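4-amino-4-deoxychorismate lyase (Legionella pneumophila, PDB 3LUL) belongs to the class IV aminotransferase family, fold-type IV enzymes that carry pyridoxal phosphate as a covalently held cofactor. Local coordinates at residues P199-I207 / F234-I242. Sequence-based numbering, arbitrary orientation.
Sequences PGITRARLI and FLTNSLQGI
T202 and S238 bring their hydroxyls to the same phosphate, that of the pyridoxal-phosphate-modified lysine at position 141. T202 OG1, S238 OG and the backbone N of I201 each hydrogen-bond to a different phosphate oxygen, so the first turn of the helix and the turn after strand 232-237 together form a phosphate cup, as in other class IV aminotransferases. T202 OG1 also lies 3.0 Å from N237 C, close against the peptide leading into S238, but its angle to S238 N is poor for a hydrogen bond. A chi1 of -48° sets T202 OG1 anti to the carbonyl carbon and CG2 anti to the backbone N, sending the hydroxyl to the phosphate and the methyl to T236 CB, 3.9 Å from T202 CG2; the two side chains pass alongside one another, running opposite ways.

A water bridges the segments, accepting from R203 N at 2.9 Å and hydrogen-bonding to T236 OG1 at 3.0 Å. Within the turn, N237 OD1 accepts from Q240 N at 2.7 Å, an Asx motif spanning S238 and L239.

Apolar contact centres on L206, in one of its two conformers. There L206 CD1 meets the F234 ring edge in plane, 3.7 Å from F234 CE1, and touches T236 CG2 and I242 CD1.

The axes of helix segment 201-207 and strand segment 234-237 approach to 6.9 Å, with 111° between their N-to-C directions. Strand 179-184 pairs with strand 232-237 and touches L206 through F181, helix 258-269 packs on L206, F234 and I242, and helix 43-57 meets I201 and S238.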
ATOM      1  N   PRO B 199      -2.668  -4.462 -15.605  1.00 14.57           N
ATOM      2  CA  PRO B 199      -2.598  -4.721 -17.051  1.00 15.91           C
ATOM      3  C   PRO B 199      -1.157  -4.825 -17.500  1.00 13.53           C
ATOM      4  O   PRO B 199      -0.539  -3.843 -17.905  1.00 13.61           O
ATOM      5  CB  PRO B 199      -3.270  -3.494 -17.655  1.00 18.64           C
ATOM      6  CG  PRO B 199      -2.925  -2.378 -16.666  1.00 21.30           C
ATOM      7  CD  PRO B 199      -2.880  -3.021 -15.311  1.00 13.73           C
ATOM      8  N   GLY B 200      -0.586  -6.016 -17.372  1.00 11.01           N
ATOM      9  CA  GLY B 200       0.836  -6.167 -17.645  1.00  8.76           C
ATOM     10  C   GLY B 200       1.185  -5.881 -19.097  1.00  8.59           C
ATOM     11  O   GLY B 200       0.379  -6.123 -20.042  1.00 10.18           O
ATOM     12  N   ILE B 201       2.394  -5.352 -19.273  1.00 10.08           N
ATOM     13  CA  ILE B 201       2.939  -5.125 -20.614  1.00 11.75           C
ATOM     14  C   ILE B 201       3.219  -6.469 -21.300  1.00  8.64           C
ATOM     15  O   ILE B 201       3.002  -6.601 -22.493  1.00 10.01           O
ATOM     16  CB  ILE B 201       4.206  -4.248 -20.572  1.00 10.85           C
ATOM     17  CG1 ILE B 201       3.797  -2.797 -20.201  1.00 13.98           C
ATOM     18  CG2 ILE B 201       4.987  -4.238 -21.912  1.00  9.37           C
ATOM     19  CD1 ILE B 201       4.961  -1.936 -19.737  1.00 11.40           C
ATOM     20  N   THR B 202       3.737  -7.433 -20.551  1.00  9.94           N
ATOM     21  CA  THR B 202       4.122  -8.707 -21.136  1.00  8.52           C
ATOM     22  C   THR B 202       2.867  -9.431 -21.567  1.00 10.73           C
ATOM     23  O   THR B 202       2.792  -9.957 -22.681  1.00 11.55           O
ATOM     24  CB  THR B 202       5.015  -9.539 -20.178  1.00 11.38           C
ATOM     25  OG1 THR B 202       6.068  -8.716 -19.656  1.00 11.03           O
ATOM     26  CG2 THR B 202       5.663 -10.720 -20.900  1.00 10.54           C
ATOM     27  N   ARG B 203       1.873  -9.422 -20.687  1.00 11.03           N
ATOM     28  CA  ARG B 203       0.521  -9.930 -20.963  1.00 10.46           C
ATOM     29  C   ARG B 203      -0.033  -9.340 -22.251  1.00 10.32           C
ATOM     30  O   ARG B 203      -0.515 -10.055 -23.115  1.00  9.06           O
ATOM     31  CB  ARG B 203      -0.404  -9.582 -19.778  1.00  9.51           C
ATOM     32  CG  ARG B 203      -1.903  -9.812 -19.990  1.00 11.54           C
ATOM     33  CD  ARG B 203      -2.763  -9.206 -18.867  1.00 11.66           C
ATOM     34  NE  ARG B 203      -4.188  -9.530 -19.019  1.00  9.47           N
ATOM     35  CZ  ARG B 203      -5.039  -8.937 -19.875  1.00  9.91           C
ATOM     36  NH1 ARG B 203      -4.646  -7.965 -20.678  1.00 13.49           N
ATOM     37  NH2 ARG B 203      -6.290  -9.358 -19.959  1.00 13.57           N
ATOM     38  N   ALA B 204       0.020  -8.011 -22.364  1.00  9.40           N
ATOM     39  CA  ALA B 204      -0.474  -7.314 -23.564  1.00 11.72           C
ATOM     40  C   ALA B 204       0.263  -7.741 -24.839  1.00 13.06           C
ATOM     41  O   ALA B 204      -0.362  -7.944 -25.898  1.00 13.16           O
ATOM     42  CB  ALA B 204      -0.344  -5.783 -23.366  1.00 12.50           C
ATOM     43  N   ARG B 205       1.592  -7.858 -24.746  1.00 10.62           N
ATOM     44  CA  ARG B 205       2.426  -8.287 -25.890  1.00 11.10           C
ATOM     45  C   ARG B 205       2.077  -9.706 -26.320  1.00 11.06           C
ATOM     46  O   ARG B 205       1.970  -9.998 -27.512  1.00  9.72           O
ATOM     47  CB  ARG B 205       3.919  -8.223 -25.558  1.00 10.82           C
ATOM     48  CG  ARG B 205       4.506  -6.794 -25.427  1.00 16.10           C
ATOM     49  CD  ARG B 205       5.879  -6.883 -24.777  1.00 20.22           C
ATOM     50  NE  ARG B 205       6.743  -7.775 -25.553  1.00 23.42           N
ATOM     51  CZ  ARG B 205       7.768  -8.485 -25.072  1.00 24.97           C
ATOM     52  NH1 ARG B 205       8.141  -8.410 -23.799  1.00 23.61           N
ATOM     53  NH2 ARG B 205       8.463  -9.266 -25.904  1.00 34.24           N
ATOM     54  N   LEU B 206       1.884 -10.577 -25.342  1.00 11.16           N
ATOM     55  CA  LEU B 206       1.557 -11.976 -25.607  0.50 10.62           C
ATOM     56  C   LEU B 206       0.211 -12.089 -26.338  1.00 11.85           C
ATOM     57  O   LEU B 206       0.090 -12.799 -27.329  1.00 12.38           O
ATOM     58  CB  LEU B 206       1.555 -12.763 -24.290  0.50 10.88           C
ATOM     59  CG  LEU B 206       1.480 -14.277 -24.347  0.50  9.45           C
ATOM     60  CD1 LEU B 206       2.052 -14.829 -23.079  0.50  2.00           C
ATOM     61  CD2 LEU B 206       0.063 -14.782 -24.583  0.50  8.72           C
ATOM     62  N   ILE B 207      -0.792 -11.361 -25.854  1.00 11.74           N
ATOM     63  CA  ILE B 207      -2.099 -11.316 -26.512  1.00 11.28           C
ATOM     64  C   ILE B 207      -1.985 -10.834 -27.972  1.00 11.35           C
ATOM     65  O   ILE B 207      -2.563 -11.444 -28.859  1.00 13.36           O
ATOM     66  CB  ILE B 207      -3.115 -10.476 -25.699  1.00 12.51           C
ATOM     67  CG1 ILE B 207      -3.433 -11.186 -24.380  1.00 10.75           C
ATOM     68  CG2 ILE B 207      -4.430 -10.266 -26.470  1.00 15.86           C
ATOM     69  CD1 ILE B 207      -4.153 -10.317 -23.365  1.00 11.13           C
ATOM     70  N   PHE B 234       0.989 -20.766 -16.597  1.00 11.83           N
ATOM     71  CA  PHE B 234       2.277 -19.989 -16.616  1.00  7.19           C
ATOM     72  C   PHE B 234       2.059 -18.512 -16.297  1.00  7.95           C
ATOM     73  O   PHE B 234       0.943 -17.999 -16.332  1.00  9.27           O
ATOM     74  CB  PHE B 234       3.043 -20.180 -17.946  1.00  7.89           C
ATOM     75  CG  PHE B 234       2.406 -19.524 -19.151  1.00  8.96           C
ATOM     76  CD1 PHE B 234       2.629 -18.181 -19.434  1.00  7.46           C
ATOM     77  CD2 PHE B 234       1.565 -20.250 -19.993  1.00  8.93           C
ATOM     78  CE1 PHE B 234       2.065 -17.593 -20.562  1.00  9.73           C
ATOM     79  CE2 PHE B 234       0.980 -19.666 -21.126  1.00 12.70           C
ATOM     80  CZ  PHE B 234       1.222 -18.349 -21.408  1.00 10.81           C
ATOM     81  N   LEU B 235       3.139 -17.836 -15.942  1.00  8.60           N
ATOM     82  CA  LEU B 235       3.078 -16.431 -15.516  1.00  8.68           C
ATOM     83  C   LEU B 235       3.901 -15.543 -16.430  1.00 11.23           C
ATOM     84  O   LEU B 235       4.817 -16.021 -17.077  1.00  9.54           O
ATOM     85  CB  LEU B 235       3.647 -16.307 -14.125  1.00  9.01           C
ATOM     86  CG  LEU B 235       3.086 -17.270 -13.074  1.00 10.62           C
ATOM     87  CD1 LEU B 235       3.877 -17.132 -11.755  1.00 12.25           C
ATOM     88  CD2 LEU B 235       1.608 -17.019 -12.855  1.00  9.28           C
ATOM     89  N   THR B 236       3.601 -14.249 -16.443  1.00  8.88           N
ATOM     90  CA  THR B 236       4.303 -13.328 -17.312  1.00 10.06           C
ATOM     91  C   THR B 236       4.653 -12.051 -16.548  1.00  8.67           C
ATOM     92  O   THR B 236       3.846 -11.533 -15.774  1.00  8.71           O
ATOM     93  CB  THR B 236       3.457 -12.943 -18.584  1.00  9.20           C
ATOM     94  OG1 THR B 236       2.270 -12.231 -18.195  1.00 10.32           O
ATOM     95  CG2 THR B 236       3.026 -14.185 -19.415  1.00  6.68           C
ATOM     96  N   ASN B 237       5.858 -11.556 -16.790  1.00  8.58           N
ATOM     97  CA  ASN B 237       6.251 -10.208 -16.416  1.00  9.61           C
ATOM     98  C   ASN B 237       7.480  -9.766 -17.215  1.00  9.54           C
ATOM     99  O   ASN B 237       8.055 -10.561 -17.961  1.00  9.16           O
ATOM    100  CB  ASN B 237       6.435 -10.041 -14.902  1.00  9.90           C
ATOM    101  CG  ASN B 237       7.611 -10.821 -14.330  1.00 13.41           C
ATOM    102  OD1 ASN B 237       8.558 -11.164 -15.031  1.00 15.26           O
ATOM    103  ND2 ASN B 237       7.564 -11.074 -13.020  1.00 14.60           N
ATOM    104  N   SER B 238       7.844  -8.494 -17.092  1.00  9.00           N
ATOM    105  CA  SER B 238       8.861  -7.913 -17.986  1.00  9.86           C
ATOM    106  C   SER B 238      10.219  -8.466 -17.680  1.00  9.85           C
ATOM    107  O   SER B 238      10.991  -8.680 -18.584  1.00 11.09           O
ATOM    108  CB  SER B 238       8.933  -6.380 -17.836  1.00 13.24           C
ATOM    109  OG  SER B 238       7.829  -5.771 -18.414  1.00 19.02           O
ATOM    110  N   LEU B 239      10.520  -8.695 -16.401  1.00  9.28           N
ATOM    111  CA  LEU B 239      11.857  -9.166 -16.035  1.00 11.81           C
ATOM    112  C   LEU B 239      12.090 -10.633 -16.309  1.00 13.16           C
ATOM    113  O   LEU B 239      13.188 -11.014 -16.734  1.00 13.59           O
ATOM    114  CB  LEU B 239      12.222  -8.860 -14.582  1.00 12.39           C
ATOM    115  CG  LEU B 239      12.294  -7.399 -14.207  1.00 15.99           C
ATOM    116  CD1 LEU B 239      12.575  -7.276 -12.684  1.00 24.00           C
ATOM    117  CD2 LEU B 239      13.321  -6.673 -15.027  1.00 14.86           C
ATOM    118  N   GLN B 240      11.086 -11.460 -16.068  1.00 11.53           N
ATOM    119  CA  GLN B 240      11.266 -12.902 -16.198  1.00 13.40           C
ATOM    120  C   GLN B 240      10.693 -13.482 -17.489  1.00 14.08           C
ATOM    121  O   GLN B 240      11.033 -14.589 -17.829  1.00 13.69           O
ATOM    122  CB  GLN B 240      10.694 -13.626 -14.950  1.00 15.97           C
ATOM    123  CG  GLN B 240      11.516 -13.397 -13.644  1.00 20.91           C
ATOM    124  CD  GLN B 240      12.889 -14.097 -13.633  1.00 29.93           C
ATOM    125  OE1 GLN B 240      13.073 -15.182 -14.248  1.00 32.09           O
ATOM    126  NE2 GLN B 240      13.860 -13.492 -12.923  1.00 28.78           N
ATOM    127  N   GLY B 241       9.872 -12.721 -18.221  1.00 11.69           N
ATOM    128  CA  GLY B 241       9.158 -13.223 -19.371  1.00 13.02           C
ATOM    129  C   GLY B 241       8.168 -14.261 -18.889  1.00 11.92           C
ATOM    130  O   GLY B 241       7.444 -14.043 -17.908  1.00 13.23           O
ATOM    131  N   ILE B 242       8.145 -15.396 -19.558  1.00 10.08           N
ATOM    132  CA  ILE B 242       7.236 -16.461 -19.212  1.00 10.24           C
ATOM    133  C   ILE B 242       7.921 -17.372 -18.191  1.00 10.84           C
ATOM    134  O   ILE B 242       9.078 -17.813 -18.404  1.00 13.15           O
ATOM    135  CB  ILE B 242       6.815 -17.263 -20.480  1.00 10.44           C
ATOM    136  CG1 ILE B 242       5.859 -16.428 -21.321  1.00 12.52           C
ATOM    137  CG2 ILE B 242       6.191 -18.608 -20.091  1.00 10.85           C
ATOM    138  CD1 ILE B 242       5.474 -17.039 -22.659  1.00 12.88           C
TER
HETATM  139  O   HOH W   1       2.432  -9.284 -17.854  1.00  9.53           O